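Local coordinates for ORF 37 (Human herpesvirus 8 type M, PDB 3FHD), which processes branched or non-linear viral DNA, having endonuclease and exonuclease activity on both double- and single-stranded DNA, at residues D31-D36 against L63-V68; D70-A75 against P491-D496; N89-S94 against L120-V125. All coordinates share one frame; numbering follows the deposited sequence.

How the contacts relate
The three contacts lie in the helical region on one side of the chain, their centres 27 to 32 Å from its centre, away from the magnesium site. Contacts 1 and 3 are closest, about 9 Å between centres; contact 2 lies about 16 Å from contact 1 and 17 Å from contact 3. Along the chain, contact 1 closes before contacts 2 and 3 open, and contact 3 is nested within the loop closed by contact 2. Contacts 1 and 2 share helix 66-72, which helix 83-100 of contact 3 follows. Phe-33 CE1 meets Phe-91 CE1 at 3.6 Å, and Tyr-492 OH probably hydrogen-bonds to Leu-63 O. Contact 2 joins helix 66-72 to the loop between helices 468-489 and 498-502.

Contact 1. Residues D31-D36 against L63-V68; sequences DLFSED and LKHAKV
An Asx turn at Asp-31 meets His-65, the N-cap residue of helix 66-72, and a weak bond joins carboxylate and imidazole. OD1 of Asp-31 accepts from Phe-33 N (148° at the hydrogen), which approaches from above the carboxylate plane; overlapping this turn, Asp-31 to Ser-34 form a type I beta turn. OD1 is also approached by His-65 NE2 at 2.8 Å, but the angle of 125° makes this bond weak. The other ring nitrogen does the capping: ND1 of His-65 accepts from Lys-67 N at 3.0 Å, nearly straight and almost in the ring plane. For His-65, a chi1 of -168° turns the imidazole away from the backbone N and beside the carbonyl carbon, placing ND1 before the first turn of its helix while NE2 faces the loop. The two bonds are consistent with an imidazole that carries a proton on NE2 and offers a lone pair at ND1.

One face of the imidazole takes a T-shaped (edge-to-face) contact from Phe-33: the centroids are 4.6 Å apart, and CD2 of Phe-33 lies 3.4 Å above the imidazole plane, over its centre. The imidazole is thus held by a good bond at ND1, a weak one at NE2 and a ring edge over one face, which should limit its rotation. The Lys-67 chain bends at its last torsion, bringing NZ to 3.7 Å from Phe-33 CB, whereas NZ to Asp-31 OD2, 4.7 Å, is too long for a salt bridge. The far end of the phenyl ring packs on the first turn of the helix, where Phe-33 CZ meets Val-68 CG2 at 3.8 Å.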
loop_
_atom_site.group_PDB
_atom_site.type_symbol
_atom_site.label_atom_id
_atom_site.label_comp_id
_atom_site.label_asym_id
_atom_site.label_seq_id
_atom_site.Cartn_x
_atom_site.Cartn_y
_atom_site.Cartn_z
ATOM N N ASP A 31 -12.186 3.470 -25.832
ATOM C CA ASP A 31 -12.901 4.703 -25.642
ATOM C C ASP A 31 -13.800 4.562 -24.423
ATOM O O ASP A 31 -14.795 3.838 -24.470
ATOM C CB ASP A 31 -13.700 5.034 -26.912
ATOM C CG ASP A 31 -14.253 6.462 -26.920
ATOM O OD1 ASP A 31 -14.013 7.226 -25.961
ATOM O OD2 ASP A 31 -14.942 6.814 -27.903
ATOM N N LEU A 32 -13.451 5.257 -23.336
ATOM C CA LEU A 32 -14.336 5.310 -22.171
ATOM C C LEU A 32 -15.682 5.922 -22.538
ATOM O O LEU A 32 -16.665 5.728 -21.843
ATOM C CB LEU A 32 -13.701 6.081 -20.992
ATOM C CG LEU A 32 -12.670 5.376 -20.091
ATOM C CD1 LEU A 32 -12.174 6.292 -18.971
ATOM C CD2 LEU A 32 -13.212 4.068 -19.538
ATOM N N PHE A 33 -15.716 6.671 -23.634
ATOM C CA PHE A 33 -16.943 7.324 -24.084
ATOM C C PHE A 33 -17.671 6.543 -25.171
ATOM O O PHE A 33 -18.809 6.862 -25.519
ATOM C CB PHE A 33 -16.656 8.784 -24.478
ATOM C CG PHE A 33 -16.205 9.620 -23.314
ATOM C CD1 PHE A 33 -17.125 10.072 -22.381
ATOM C CD2 PHE A 33 -14.858 9.910 -23.126
ATOM C CE1 PHE A 33 -16.710 10.828 -21.275
ATOM C CE2 PHE A 33 -14.423 10.664 -22.033
ATOM C CZ PHE A 33 -15.350 11.126 -21.104
ATOM N N SER A 34 -17.025 5.503 -25.689
ATOM C CA SER A 34 -17.657 4.643 -26.687
ATOM C C SER A 34 -18.711 3.783 -26.006
ATOM O O SER A 34 -18.538 3.375 -24.866
ATOM C CB SER A 34 -16.628 3.741 -27.361
ATOM O OG SER A 34 -17.279 2.771 -28.172
ATOM N N GLU A 35 -19.798 3.496 -26.709
ATOM C CA GLU A 35 -20.829 2.605 -26.160
ATOM C C GLU A 35 -20.555 1.116 -26.454
ATOM O O GLU A 35 -21.266 0.248 -25.937
ATOM C CB GLU A 35 -22.236 3.026 -26.623
ATOM N N ASP A 36 -19.525 0.833 -27.266
ATOM C CA ASP A 36 -19.075 -0.535 -27.550
ATOM C C ASP A 36 -18.766 -1.299 -26.278
ATOM O O ASP A 36 -18.281 -0.713 -25.293
ATOM C CB ASP A 36 -17.807 -0.513 -28.390
ATOM C CG ASP A 36 -18.028 0.047 -29.790
ATOM O OD1 ASP A 36 -19.094 -0.220 -30.418
ATOM O OD2 ASP A 36 -17.108 0.739 -30.278
ATOM N N LEU A 63 -8.858 12.433 -19.072
ATOM C CA LEU A 63 -8.808 13.890 -19.050
ATOM C C LEU A 63 -8.288 14.492 -20.367
ATOM O O LEU A 63 -8.500 15.692 -20.655
ATOM C CB LEU A 63 -7.944 14.368 -17.870
ATOM C CG LEU A 63 -8.457 14.037 -16.476
ATOM C CD1 LEU A 63 -7.456 14.562 -15.427
ATOM C CD2 LEU A 63 -9.855 14.606 -16.281
ATOM N N LYS A 64 -7.633 13.651 -21.166
ATOM C CA LYS A 64 -7.028 14.051 -22.444
ATOM C C LYS A 64 -8.001 13.815 -23.593
ATOM O O LYS A 64 -7.764 14.289 -24.702
ATOM C CB LYS A 64 -5.726 13.269 -22.708
ATOM C CG LYS A 64 -4.546 13.671 -21.796
ATOM C CD LYS A 64 -3.678 14.694 -22.470
ATOM C CE LYS A 64 -2.775 15.468 -21.506
ATOM N NZ LYS A 64 -1.524 15.886 -22.234
ATOM N N HIS A 65 -9.090 13.091 -23.325
ATOM C CA HIS A 65 -10.072 12.737 -24.385
ATOM C C HIS A 65 -10.703 14.003 -24.983
ATOM O O HIS A 65 -10.887 14.990 -24.275
ATOM C CB HIS A 65 -11.152 11.808 -23.799
ATOM C CG HIS A 65 -12.028 11.156 -24.829
ATOM N ND1 HIS A 65 -13.018 11.839 -25.506
ATOM C CD2 HIS A 65 -12.075 9.880 -25.290
ATOM C CE1 HIS A 65 -13.626 11.021 -26.351
ATOM N NE2 HIS A 65 -13.068 9.828 -26.246
ATOM N N ALA A 66 -11.042 13.979 -26.271
ATOM C CA ALA A 66 -11.681 15.122 -26.930
ATOM C C ALA A 66 -12.938 15.647 -26.213
ATOM O O ALA A 66 -13.150 16.858 -26.131
ATOM C CB ALA A 66 -11.994 14.787 -28.408
ATOM N N LYS A 67 -13.750 14.742 -25.678
ATOM C CA LYS A 67 -14.997 15.113 -25.021
ATOM C C LYS A 67 -14.807 15.830 -23.669
ATOM O O LYS A 67 -15.580 16.728 -23.354
ATOM C CB LYS A 67 -15.931 13.900 -24.912
ATOM C CG LYS A 67 -16.343 13.282 -26.266
ATOM C CD LYS A 67 -17.600 12.418 -26.095
ATOM C CE LYS A 67 -18.175 11.890 -27.406
ATOM N NZ LYS A 67 -17.989 10.407 -27.584
ATOM N N VAL A 68 -13.776 15.471 -22.896
ATOM C CA VAL A 68 -13.411 16.204 -21.652
ATOM C C VAL A 68 -12.796 17.571 -21.994
ATOM O O VAL A 68 -13.093 18.577 -21.335
ATOM C CB VAL A 68 -12.447 15.385 -20.733
ATOM C CG1 VAL A 68 -12.037 16.195 -19.484
ATOM C CG2 VAL A 68 -13.091 14.073 -20.287
#

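Contact 2. Residues D70-A75 against P491-D496; sequences DWCAQA and PYIKWD
Ile-493, whose CG1 lies 3.9 Å from Cys-72 SG, also lays its CG2 over the centre of one face of the Trp-495 indole, 3.6 Å above the plane. Among the other flat groups, the Tyr-492 ring forms a cation-pi pair with Arg-69, and the Gln-74 amide has Trp-71 O close to its plane; NE2 of Gln-74 bonds to that oxygen at 3.1 Å, on a lone pair.

The polar part of the contact belongs to Lys-494. Its chain bends at its third and fourth torsions (-85° and -62°), curling NZ toward carbonyls at the C-terminal part of helix 66-72 and just beyond. NZ of Lys-494 donates to Cys-72 O at 3.0 Å, almost in line with the C=O, and to Gln-74 O at 3.0 Å, from above that carbonyl's plane. Cys-72 O is thus held by the ammonium directly and by Lys-494 N through a water. A positive charge here would probably suit the helix dipole.

Lys-494 is the centre of an inverse gamma turn, with a weak bond from Trp-495 N to Ile-493 O; this turn, between helices 468-489 and 498-502, presents the lysine to helix 66-72 and so joins the C-terminal part of the chain to the N-terminal helices.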
loop_
_atom_site.group_PDB
_atom_site.type_symbol
_atom_site.label_atom_id
_atom_site.label_comp_id
_atom_site.label_asym_id
_atom_site.label_seq_id
_atom_site.Cartn_x
_atom_site.Cartn_y
_atom_site.Cartn_z
ATOM N N ASP A 70 -13.300 19.371 -24.764
ATOM C CA ASP A 70 -14.408 20.180 -25.259
ATOM C C ASP A 70 -15.274 20.776 -24.149
ATOM O O ASP A 70 -15.623 21.952 -24.199
ATOM C CB ASP A 70 -15.292 19.345 -26.198
ATOM C CG ASP A 70 -14.619 19.033 -27.540
ATOM O OD1 ASP A 70 -13.520 19.567 -27.837
ATOM O OD2 ASP A 70 -15.202 18.235 -28.313
ATOM N N TRP A 71 -15.647 19.940 -23.180
ATOM C CA TRP A 71 -16.385 20.345 -21.978
ATOM C C TRP A 71 -15.589 21.373 -21.179
ATOM O O TRP A 71 -16.141 22.390 -20.747
ATOM C CB TRP A 71 -16.667 19.093 -21.125
ATOM C CG TRP A 71 -17.252 19.310 -19.745
ATOM C CD1 TRP A 71 -18.464 19.868 -19.438
ATOM C CD2 TRP A 71 -16.657 18.929 -18.490
ATOM N NE1 TRP A 71 -18.644 19.879 -18.070
ATOM C CE2 TRP A 71 -17.552 19.312 -17.468
ATOM C CE3 TRP A 71 -15.443 18.332 -18.136
ATOM C CZ2 TRP A 71 -17.278 19.108 -16.112
ATOM C CZ3 TRP A 71 -15.172 18.121 -16.795
ATOM C CH2 TRP A 71 -16.102 18.513 -15.793
ATOM N N CYS A 72 -14.291 21.107 -21.006
ATOM C CA CYS A 72 -13.397 21.967 -20.229
ATOM C C CYS A 72 -13.141 23.313 -20.889
ATOM O O CYS A 72 -12.778 24.276 -20.208
ATOM C CB CYS A 72 -12.056 21.265 -19.928
ATOM S SG CYS A 72 -12.199 20.074 -18.631
ATOM N N ALA A 73 -13.333 23.377 -22.208
ATOM C CA ALA A 73 -13.150 24.620 -22.955
ATOM C C ALA A 73 -14.168 25.690 -22.559
ATOM O O ALA A 73 -13.913 26.864 -22.749
ATOM C CB ALA A 73 -13.225 24.355 -24.460
ATOM N N GLN A 74 -15.315 25.292 -22.011
ATOM C CA GLN A 74 -16.379 26.247 -21.652
ATOM C C GLN A 74 -15.992 27.168 -20.490
ATOM O O GLN A 74 -15.382 26.722 -19.519
ATOM C CB GLN A 74 -17.647 25.502 -21.272
ATOM C CG GLN A 74 -18.269 24.745 -22.405
ATOM C CD GLN A 74 -19.436 23.927 -21.933
ATOM O OE1 GLN A 74 -20.582 24.334 -22.077
ATOM N NE2 GLN A 74 -19.155 22.783 -21.333
ATOM N N ALA A 75 -16.357 28.450 -20.590
ATOM C CA ALA A 75 -16.062 29.434 -19.533
ATOM C C ALA A 75 -16.555 29.038 -18.127
ATOM O O ALA A 75 -15.840 29.224 -17.136
ATOM C CB ALA A 75 -16.614 30.804 -19.917
ATOM N N PRO A 491 -3.050 21.596 -18.683
ATOM C CA PRO A 491 -3.110 23.046 -18.476
ATOM C C PRO A 491 -4.400 23.691 -19.006
ATOM O O PRO A 491 -4.676 24.865 -18.701
ATOM C CB PRO A 491 -1.879 23.572 -19.246
ATOM C CG PRO A 491 -1.606 22.524 -20.293
ATOM C CD PRO A 491 -2.049 21.208 -19.699
ATOM N N TYR A 492 -5.154 22.935 -19.805
ATOM C CA TYR A 492 -6.405 23.404 -20.418
ATOM C C TYR A 492 -7.596 23.228 -19.480
ATOM O O TYR A 492 -8.721 23.573 -19.853
ATOM C CB TYR A 492 -6.690 22.662 -21.734
ATOM C CG TYR A 492 -6.626 21.158 -21.589
ATOM C CD1 TYR A 492 -5.426 20.483 -21.815
ATOM C CD2 TYR A 492 -7.737 20.417 -21.170
ATOM C CE1 TYR A 492 -5.329 19.132 -21.660
ATOM C CE2 TYR A 492 -7.651 19.032 -21.012
ATOM C CZ TYR A 492 -6.439 18.408 -21.263
ATOM O OH TYR A 492 -6.312 17.069 -21.134
ATOM N N ILE A 493 -7.359 22.658 -18.291
ATOM C CA ILE A 493 -8.416 22.442 -17.293
ATOM C C ILE A 493 -8.428 23.549 -16.237
ATOM O O ILE A 493 -7.427 23.774 -15.534
ATOM C CB ILE A 493 -8.304 21.022 -16.583
ATOM C CG1 ILE A 493 -8.487 19.876 -17.582
ATOM C CG2 ILE A 493 -9.363 20.883 -15.456
ATOM C CD1 ILE A 493 -8.447 18.444 -16.944
ATOM N N LYS A 494 -9.569 24.227 -16.095
ATOM C CA LYS A 494 -9.687 25.284 -15.100
ATOM C C LYS A 494 -9.944 24.747 -13.696
ATOM O O LYS A 494 -10.998 25.001 -13.118
ATOM C CB LYS A 494 -10.756 26.305 -15.508
ATOM C CG LYS A 494 -10.432 27.050 -16.797
ATOM C CD LYS A 494 -11.455 28.158 -17.097
ATOM C CE LYS A 494 -12.697 27.631 -17.834
ATOM N NZ LYS A 494 -12.380 27.042 -19.182
ATOM N N TRP A 495 -8.960 24.014 -13.159
ATOM C CA TRP A 495 -9.067 23.346 -11.860
ATOM C C TRP A 495 -9.529 24.330 -10.786
ATOM O O TRP A 495 -8.991 25.454 -10.697
ATOM C CB TRP A 495 -7.707 22.781 -11.424
ATOM C CG TRP A 495 -7.114 21.759 -12.332
ATOM C CD1 TRP A 495 -6.130 21.948 -13.261
ATOM C CD2 TRP A 495 -7.444 20.371 -12.371
ATOM N NE1 TRP A 495 -5.815 20.757 -13.877
ATOM C CE2 TRP A 495 -6.616 19.771 -13.359
ATOM C CE3 TRP A 495 -8.357 19.567 -11.657
ATOM C CZ2 TRP A 495 -6.680 18.411 -13.669
ATOM C CZ3 TRP A 495 -8.423 18.191 -11.967
ATOM C CH2 TRP A 495 -7.587 17.632 -12.961
ATOM N N ASP A 496 -10.524 23.911 -10.001
ATOM C CA ASP A 496 -10.976 24.642 -8.827
ATOM C C ASP A 496 -10.573 23.795 -7.633
ATOM O O ASP A 496 -11.219 22.792 -7.327
ATOM C CB ASP A 496 -12.500 24.900 -8.883
ATOM C CG ASP A 496 -13.038 25.629 -7.638
ATOM O OD1 ASP A 496 -12.432 25.525 -6.555
ATOM O OD2 ASP A 496 -14.075 26.324 -7.736
HETATM O O HOH W 1 -12.133 23.805 -17.515
#

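Contact 3. Residues N89-S94 against L120-V125; sequences NYFLFS and LDVASV
Phe-91 of helix 83-100 reaches across to residues 120-125 with its ring alone. The bond to its CB does not itself point at those residues, but the end of the side chain comes nearer: the first torsion (-73°) sets CG anti to the carbonyl carbon, from where the ring extends toward the start of helix 122-130. CE1 meets Leu-120 O at 3.5 Å, and that oxygen lies at the ring edge, in plane. On the other side of the ring, Phe-91 CE2 touches Val-125 CG1 at 3.7 Å. At the tip, CZ lies 3.7 Å from Val-125 CG2 and 3.9 Å from Val-122 CA, so the ring ends against the first helical turn.

Val-125 serves a second ring as well: its CG1 is 3.8 Å from Tyr-90 CD2, the two side chains crossing at about a right angle. Tyr-90 CD2 in turn stands over the centre of one face of Phe-91, 4.2 Å above the plane, and the Tyr-90 hydroxyl bonds to Leu-119 O.

None of the polar bonds joins the two segments directly; Asp-121 OD2, at the N-cap, accepts from N and OG of Ser-124 within its own segment. The association rests on apolar contacts of Phe-91 with Val-122 and Val-125 and of Tyr-90 with Val-125, the one polar approach being Leu-120 O at the perhaps weakly positive Phe-91 ring edge.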
loop_
_atom_site.group_PDB
_atom_site.type_symbol
_atom_site.label_atom_id
_atom_site.label_comp_id
_atom_site.label_asym_id
_atom_site.label_seq_id
_atom_site.Cartn_x
_atom_site.Cartn_y
_atom_site.Cartn_z
ATOM N N ASN A 89 -14.357 7.468 -12.126
ATOM C CA ASN A 89 -14.706 6.130 -11.591
ATOM C C ASN A 89 -15.965 5.588 -12.283
ATOM O O ASN A 89 -16.032 4.425 -12.674
ATOM C CB ASN A 89 -14.916 6.142 -10.074
ATOM C CG ASN A 89 -13.591 5.941 -9.289
ATOM O OD1 ASN A 89 -13.413 4.936 -8.602
ATOM N ND2 ASN A 89 -12.671 6.868 -9.422
ATOM N N TYR A 90 -16.971 6.439 -12.437
ATOM C CA TYR A 90 -18.178 6.011 -13.137
ATOM C C TYR A 90 -17.909 5.516 -14.560
ATOM O O TYR A 90 -18.300 4.404 -14.910
ATOM C CB TYR A 90 -19.264 7.105 -13.129
ATOM C CG TYR A 90 -20.400 6.715 -14.053
ATOM C CD1 TYR A 90 -21.298 5.688 -13.694
ATOM C CD2 TYR A 90 -20.575 7.351 -15.282
ATOM C CE1 TYR A 90 -22.336 5.310 -14.553
ATOM C CE2 TYR A 90 -21.637 6.978 -16.148
ATOM C CZ TYR A 90 -22.492 5.971 -15.772
ATOM O OH TYR A 90 -23.539 5.622 -16.613
ATOM N N PHE A 91 -17.257 6.333 -15.384
ATOM C CA PHE A 91 -16.934 5.934 -16.767
ATOM C C PHE A 91 -16.063 4.684 -16.829
ATOM O O PHE A 91 -16.265 3.814 -17.710
ATOM C CB PHE A 91 -16.250 7.091 -17.518
ATOM C CG PHE A 91 -17.209 8.220 -17.881
ATOM C CD1 PHE A 91 -18.136 8.051 -18.896
ATOM C CD2 PHE A 91 -17.203 9.407 -17.165
ATOM C CE1 PHE A 91 -19.060 9.075 -19.227
ATOM C CE2 PHE A 91 -18.093 10.440 -17.474
ATOM C CZ PHE A 91 -19.037 10.267 -18.521
ATOM N N LEU A 92 -15.063 4.624 -15.949
ATOM C CA LEU A 92 -14.178 3.461 -15.862
ATOM C C LEU A 92 -14.993 2.177 -15.608
ATOM O O LEU A 92 -14.899 1.213 -16.341
ATOM C CB LEU A 92 -13.156 3.643 -14.720
ATOM C CG LEU A 92 -12.266 2.402 -14.514
ATOM C CD1 LEU A 92 -11.577 1.944 -15.837
ATOM C CD2 LEU A 92 -11.270 2.683 -13.437
ATOM N N PHE A 93 -15.740 2.161 -14.514
ATOM C CA PHE A 93 -16.521 0.988 -14.162
ATOM C C PHE A 93 -17.722 0.702 -15.070
ATOM O O PHE A 93 -18.073 -0.462 -15.248
ATOM C CB PHE A 93 -16.871 0.963 -12.672
ATOM C CG PHE A 93 -15.712 0.509 -11.811
ATOM C CD1 PHE A 93 -15.594 -0.839 -11.450
ATOM C CD2 PHE A 93 -14.711 1.405 -11.428
ATOM C CE1 PHE A 93 -14.522 -1.283 -10.667
ATOM C CE2 PHE A 93 -13.612 0.984 -10.645
ATOM C CZ PHE A 93 -13.507 -0.383 -10.272
ATOM N N SER A 94 -18.293 1.717 -15.702
ATOM C CA SER A 94 -19.287 1.427 -16.742
ATOM C C SER A 94 -18.626 0.613 -17.870
ATOM O O SER A 94 -19.238 -0.318 -18.411
ATOM C CB SER A 94 -19.929 2.701 -17.312
ATOM O OG SER A 94 -20.988 2.337 -18.183
ATOM N N LEU A 120 -24.593 9.468 -19.819
ATOM C CA LEU A 120 -23.571 9.109 -20.792
ATOM C C LEU A 120 -22.612 10.247 -21.109
ATOM O O LEU A 120 -21.508 9.996 -21.601
ATOM C CB LEU A 120 -24.219 8.633 -22.102
ATOM C CG LEU A 120 -25.014 7.327 -22.025
ATOM C CD1 LEU A 120 -26.047 7.282 -23.144
ATOM C CD2 LEU A 120 -24.093 6.101 -22.033
ATOM N N ASP A 121 -23.034 11.485 -20.849
ATOM C CA ASP A 121 -22.227 12.675 -21.152
ATOM C C ASP A 121 -21.453 13.190 -19.931
ATOM O O ASP A 121 -21.936 13.115 -18.797
ATOM C CB ASP A 121 -23.113 13.786 -21.735
ATOM C CG ASP A 121 -24.090 14.329 -20.720
ATOM O OD1 ASP A 121 -24.842 13.516 -20.125
ATOM O OD2 ASP A 121 -24.092 15.563 -20.507
ATOM N N VAL A 122 -20.246 13.704 -20.167
ATOM C CA VAL A 122 -19.395 14.141 -19.067
ATOM C C VAL A 122 -19.987 15.322 -18.285
ATOM O O VAL A 122 -19.898 15.327 -17.064
ATOM C CB VAL A 122 -17.926 14.373 -19.503
ATOM C CG1 VAL A 122 -17.803 15.600 -20.417
ATOM C CG2 VAL A 122 -17.022 14.480 -18.310
ATOM N N ALA A 123 -20.633 16.281 -18.956
ATOM C CA ALA A 123 -21.248 17.408 -18.252
ATOM C C ALA A 123 -22.201 16.941 -17.153
ATOM O O ALA A 123 -22.109 17.412 -16.030
ATOM C CB ALA A 123 -21.968 18.350 -19.214
ATOM N N SER A 124 -23.100 16.013 -17.475
ATOM C CA SER A 124 -24.107 15.526 -16.506
ATOM C C SER A 124 -23.518 14.659 -15.417
ATOM O O SER A 124 -23.814 14.837 -14.226
ATOM C CB SER A 124 -25.211 14.749 -17.208
ATOM O OG SER A 124 -25.869 15.586 -18.121
ATOM N N VAL A 125 -22.674 13.714 -15.818
ATOM C CA VAL A 125 -22.018 12.840 -14.856
ATOM C C VAL A 125 -21.256 13.692 -13.845
ATOM O O VAL A 125 -21.435 13.523 -12.627
ATOM C CB VAL A 125 -21.086 11.829 -15.549
ATOM C CG1 VAL A 125 -20.255 11.065 -14.538
ATOM C CG2 VAL A 125 -21.945 10.864 -16.377
#